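Local structure of putative glycosyl hydrolase (Parabacteroides distasonis, 4QHZ) at residues 145-158 / 196-210. The protein binds magnesium and is probably a glycosyl hydrolase of the 3-keto-disaccharide hydrolase family. Sequence-based numbering, arbitrary orientation.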
# COMPACT_ATOMS: atom_id res chain seq x y z
N THR C 145 -1.91 8.05 -24.58
CA THR C 145 -0.53 8.28 -24.18
C THR C 145 -0.37 8.25 -22.67
O THR C 145 -1.12 8.90 -21.94
CB THR C 145 -0.05 9.65 -24.70
OG1 THR C 145 -0.33 9.75 -26.10
CG2 THR C 145 1.43 9.82 -24.45
N GLY C 146 0.62 7.50 -22.19
CA GLY C 146 0.91 7.43 -20.76
C GLY C 146 0.00 6.51 -19.96
O GLY C 146 0.16 6.38 -18.75
N SER C 147 -0.94 5.86 -20.64
CA SER C 147 -1.74 4.83 -20.00
C SER C 147 -0.85 3.65 -19.68
O SER C 147 0.18 3.44 -20.34
CB SER C 147 -2.90 4.39 -20.90
OG SER C 147 -2.45 3.77 -22.10
N ILE C 148 -1.21 2.90 -18.65
CA ILE C 148 -0.77 1.51 -18.53
C ILE C 148 -1.79 0.78 -19.40
O ILE C 148 -2.96 0.67 -19.05
CB ILE C 148 -0.75 0.99 -17.08
CG1 ILE C 148 0.06 1.91 -16.17
CG2 ILE C 148 -0.17 -0.42 -17.04
CD1 ILE C 148 1.40 2.34 -16.73
N TYR C 149 -1.32 0.33 -20.56
CA TYR C 149 -2.20 0.07 -21.71
C TYR C 149 -3.43 -0.78 -21.36
O TYR C 149 -3.31 -1.94 -20.95
CB TYR C 149 -1.40 -0.57 -22.85
CG TYR C 149 -2.22 -0.79 -24.10
CD1 TYR C 149 -2.63 0.28 -24.88
CD2 TYR C 149 -2.58 -2.07 -24.49
CE1 TYR C 149 -3.38 0.09 -26.03
CE2 TYR C 149 -3.33 -2.27 -25.63
CZ TYR C 149 -3.73 -1.19 -26.39
OH TYR C 149 -4.47 -1.40 -27.52
N LYS C 150 -4.60 -0.15 -21.52
CA LYS C 150 -5.93 -0.76 -21.30
C LYS C 150 -6.22 -1.17 -19.85
O LYS C 150 -7.12 -1.97 -19.60
CB LYS C 150 -6.15 -1.94 -22.26
CG LYS C 150 -6.48 -1.51 -23.68
CD LYS C 150 -7.04 -2.65 -24.51
CE LYS C 150 -7.57 -2.16 -25.84
NZ LYS C 150 -8.38 -3.21 -26.54
N GLN C 151 -5.46 -0.62 -18.90
CA GLN C 151 -5.70 -0.88 -17.49
C GLN C 151 -5.99 0.40 -16.73
O GLN C 151 -6.98 0.48 -16.02
CB GLN C 151 -4.49 -1.56 -16.85
CG GLN C 151 -4.27 -2.99 -17.31
CD GLN C 151 -3.05 -3.61 -16.66
OE1 GLN C 151 -2.63 -3.21 -15.57
NE2 GLN C 151 -2.48 -4.62 -17.31
N SER C 152 -5.10 1.39 -16.88
CA SER C 152 -5.12 2.60 -16.09
C SER C 152 -5.07 3.84 -16.97
O SER C 152 -4.08 4.07 -17.66
CB SER C 152 -3.95 2.61 -15.11
OG SER C 152 -4.02 1.49 -14.25
N ILE C 153 -6.14 4.63 -16.92
CA ILE C 153 -6.26 5.87 -17.67
C ILE C 153 -5.30 6.89 -17.08
O ILE C 153 -5.21 7.04 -15.86
CB ILE C 153 -7.70 6.40 -17.59
CG1 ILE C 153 -8.69 5.38 -18.17
CG2 ILE C 153 -7.83 7.72 -18.34
CD1 ILE C 153 -10.12 5.62 -17.74
N PRO C 154 -4.54 7.59 -17.94
CA PRO C 154 -3.62 8.59 -17.41
C PRO C 154 -4.35 9.78 -16.81
O PRO C 154 -5.47 10.10 -17.22
CB PRO C 154 -2.82 9.02 -18.65
CG PRO C 154 -3.75 8.78 -19.78
CD PRO C 154 -4.51 7.54 -19.41
N LEU C 155 -3.72 10.44 -15.85
CA LEU C 155 -4.34 11.55 -15.13
C LEU C 155 -4.49 12.80 -15.99
O LEU C 155 -5.26 13.69 -15.65
CB LEU C 155 -3.52 11.87 -13.87
CG LEU C 155 -3.47 10.75 -12.82
CD1 LEU C 155 -2.42 11.05 -11.76
CD2 LEU C 155 -4.84 10.55 -12.19
N ALA C 156 -3.76 12.88 -17.09
CA ALA C 156 -3.86 14.02 -17.97
C ALA C 156 -3.38 13.68 -19.38
O ALA C 156 -2.77 12.64 -19.60
CB ALA C 156 -3.05 15.19 -17.42
N ASN C 157 -3.67 14.59 -20.30
CA ASN C 157 -3.05 14.62 -21.62
C ASN C 157 -2.05 15.76 -21.62
O ASN C 157 -2.45 16.92 -21.65
CB ASN C 157 -4.11 14.78 -22.70
CG ASN C 157 -3.53 14.80 -24.10
OD1 ASN C 157 -2.38 15.19 -24.31
ND2 ASN C 157 -4.32 14.37 -25.08
N ALA C 158 -0.77 15.43 -21.54
CA ALA C 158 0.29 16.44 -21.42
C ALA C 158 1.19 16.47 -22.65
O ALA C 158 2.40 16.71 -22.55
CB ALA C 158 1.11 16.19 -20.17
N VAL C 196 4.48 16.55 -15.96
CA VAL C 196 3.13 16.32 -15.46
C VAL C 196 2.93 14.85 -15.07
O VAL C 196 3.18 13.96 -15.88
CB VAL C 196 2.08 16.71 -16.52
CG1 VAL C 196 0.67 16.52 -15.98
CG2 VAL C 196 2.28 18.15 -16.96
N VAL C 197 2.46 14.61 -13.85
CA VAL C 197 2.21 13.24 -13.38
C VAL C 197 1.01 12.64 -14.11
O VAL C 197 -0.10 13.19 -14.04
CB VAL C 197 1.94 13.15 -11.87
CG1 VAL C 197 1.71 11.70 -11.46
CG2 VAL C 197 3.10 13.70 -11.07
N LEU C 198 1.24 11.51 -14.77
CA LEU C 198 0.20 10.81 -15.53
C LEU C 198 -0.24 9.52 -14.83
O LEU C 198 -1.40 9.12 -14.94
CB LEU C 198 0.70 10.52 -16.94
CG LEU C 198 0.25 11.47 -18.05
CD1 LEU C 198 0.46 12.94 -17.72
CD2 LEU C 198 0.96 11.12 -19.36
N GLN C 199 0.70 8.86 -14.16
CA GLN C 199 0.40 7.71 -13.32
C GLN C 199 1.02 7.97 -11.96
O GLN C 199 2.24 8.13 -11.86
CB GLN C 199 0.95 6.42 -13.91
CG GLN C 199 0.41 6.07 -15.29
CD GLN C 199 -1.05 5.65 -15.28
OE1 GLN C 199 -1.61 5.28 -14.24
NE2 GLN C 199 -1.67 5.68 -16.45
N ASN C 200 0.18 8.02 -10.94
CA ASN C 200 0.64 8.28 -9.58
C ASN C 200 0.65 7.01 -8.73
O ASN C 200 -0.34 6.67 -8.10
CB ASN C 200 -0.25 9.35 -8.94
CG ASN C 200 0.25 9.79 -7.58
OD1 ASN C 200 1.24 9.26 -7.07
ND2 ASN C 200 -0.43 10.77 -6.99
N HIS C 201 1.80 6.33 -8.70
CA HIS C 201 1.94 5.07 -7.98
C HIS C 201 0.79 4.12 -8.32
O HIS C 201 0.08 3.64 -7.44
CB HIS C 201 2.03 5.31 -6.47
CG HIS C 201 2.56 4.14 -5.71
ND1 HIS C 201 3.90 3.80 -5.71
CD2 HIS C 201 1.94 3.23 -4.91
CE1 HIS C 201 4.08 2.72 -4.97
NE2 HIS C 201 2.91 2.36 -4.46
N THR C 202 0.65 3.85 -9.61
CA THR C 202 -0.42 3.02 -10.14
C THR C 202 -0.08 1.56 -10.01
O THR C 202 1.03 1.14 -10.33
CB THR C 202 -0.67 3.36 -11.62
OG1 THR C 202 -1.07 4.73 -11.72
CG2 THR C 202 -1.76 2.49 -12.22
N THR C 203 -1.03 0.77 -9.53
CA THR C 203 -0.85 -0.67 -9.44
C THR C 203 -1.12 -1.31 -10.79
O THR C 203 -2.14 -1.02 -11.43
CB THR C 203 -1.79 -1.28 -8.38
OG1 THR C 203 -1.45 -0.75 -7.09
CG2 THR C 203 -1.66 -2.79 -8.34
N ILE C 204 -0.19 -2.15 -11.23
CA ILE C 204 -0.34 -2.87 -12.48
C ILE C 204 -1.02 -4.20 -12.18
O ILE C 204 -0.63 -4.91 -11.25
CB ILE C 204 1.03 -3.05 -13.17
CG1 ILE C 204 1.58 -1.69 -13.57
CG2 ILE C 204 0.91 -3.95 -14.39
CD1 ILE C 204 3.00 -1.70 -14.12
N LEU C 205 -2.05 -4.52 -12.96
CA LEU C 205 -2.93 -5.66 -12.67
C LEU C 205 -2.44 -6.97 -13.27
O LEU C 205 -2.85 -8.04 -12.84
CB LEU C 205 -4.35 -5.39 -13.17
CG LEU C 205 -5.00 -4.11 -12.65
CD1 LEU C 205 -6.34 -3.88 -13.32
CD2 LEU C 205 -5.16 -4.16 -11.13
N GLY C 206 -1.55 -6.87 -14.24
CA GLY C 206 -1.06 -8.03 -14.98
C GLY C 206 -0.54 -7.55 -16.32
O GLY C 206 -0.40 -6.34 -16.53
N THR C 207 -0.25 -8.48 -17.22
CA THR C 207 0.22 -8.12 -18.56
C THR C 207 -0.76 -7.15 -19.23
O THR C 207 -1.97 -7.24 -19.03
CB THR C 207 0.36 -9.34 -19.47
OG1 THR C 207 -0.91 -10.01 -19.57
CG2 THR C 207 1.41 -10.31 -18.94
N THR C 208 -0.23 -6.19 -19.99
CA THR C 208 -1.07 -5.31 -20.78
C THR C 208 -1.49 -6.07 -22.04
O THR C 208 -0.65 -6.66 -22.72
CB THR C 208 -0.36 -4.00 -21.14
OG1 THR C 208 0.94 -4.28 -21.68
CG2 THR C 208 -0.22 -3.15 -19.90
N GLU C 209 -2.79 -6.07 -22.32
CA GLU C 209 -3.35 -6.90 -23.39
C GLU C 209 -4.29 -6.10 -24.28
O GLU C 209 -5.15 -5.36 -23.79
CB GLU C 209 -4.11 -8.07 -22.78
CG GLU C 209 -3.28 -9.00 -21.90
CD GLU C 209 -2.29 -9.86 -22.68
OE1 GLU C 209 -2.43 -9.97 -23.92
OE2 GLU C 209 -1.39 -10.44 -22.05
N TRP C 210 -4.14 -6.27 -25.59
CA TRP C 210 -5.04 -5.69 -26.57
C TRP C 210 -6.41 -6.37 -26.51
O TRP C 210 -7.44 -5.72 -26.70
CB TRP C 210 -4.45 -5.82 -27.98
CG TRP C 210 -5.27 -5.21 -29.08
CD1 TRP C 210 -5.78 -3.95 -29.13
CD2 TRP C 210 -5.64 -5.84 -30.32
NE1 TRP C 210 -6.45 -3.76 -30.31
CE2 TRP C 210 -6.39 -4.90 -31.06
CE3 TRP C 210 -5.41 -7.11 -30.87
CZ2 TRP C 210 -6.91 -5.19 -32.32
CZ3 TRP C 210 -5.95 -7.39 -32.13
CH2 TRP C 210 -6.69 -6.43 -32.83
O HOH W 1 -4.10 -4.58 -20.26
O HOH W 2 -2.33 -0.61 -14.28
O HOH W 3 -4.00 6.76 -13.34
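Leu155 N donates to Leu198 O at 2.8 Å, the sole backbone-to-backbone hydrogen bond between the irregular loop 145-158 and 196-210, which turns a corner at 198-201. Gln199 bends at chi2 (-70°), which brings its amide back to the loop although its CB points away. NE2 gives one nearly straight bond to Gly146 O (3.0 Å, 167°) and a more bent one to Ser152 O (3.1 Å), approaching the latter from above the carbonyl plane. OE1 accepts Thr202 OG1 at 2.6 Å, on a lone pair, and a water shared with Ile153 O, so the amide is fixed in rotation. A leucine in its place would probably leave the carbonyls of Gly146 and Ser152 without this shared donor and Thr202 OG1 without its acceptor. Gln151 reaches the other way, its chain extended beyond CG: OE1 takes Leu205 N (3.0 Å) and NE2 gives to Gly206 O (2.8 Å), clamping the turn. Leu198 lodges CD2 over Gly146 CA at 3.9 Å and CD1 against Ala158. At the far end Lys150 NZ bonds Trp210 O (2.7 Å) and forms a salt bridge with Glu24 of the second subunit. Gln151 and Ser152 opposite Ile148 form a classic beta bulge, and the contact ties this loop to the broken strand 196-203, which pairs with strand 185-193 in the concanavalin-like fold, beside the magnesium site, where Thr208 OG1 bonds the backbone of the metal ligand Glu128.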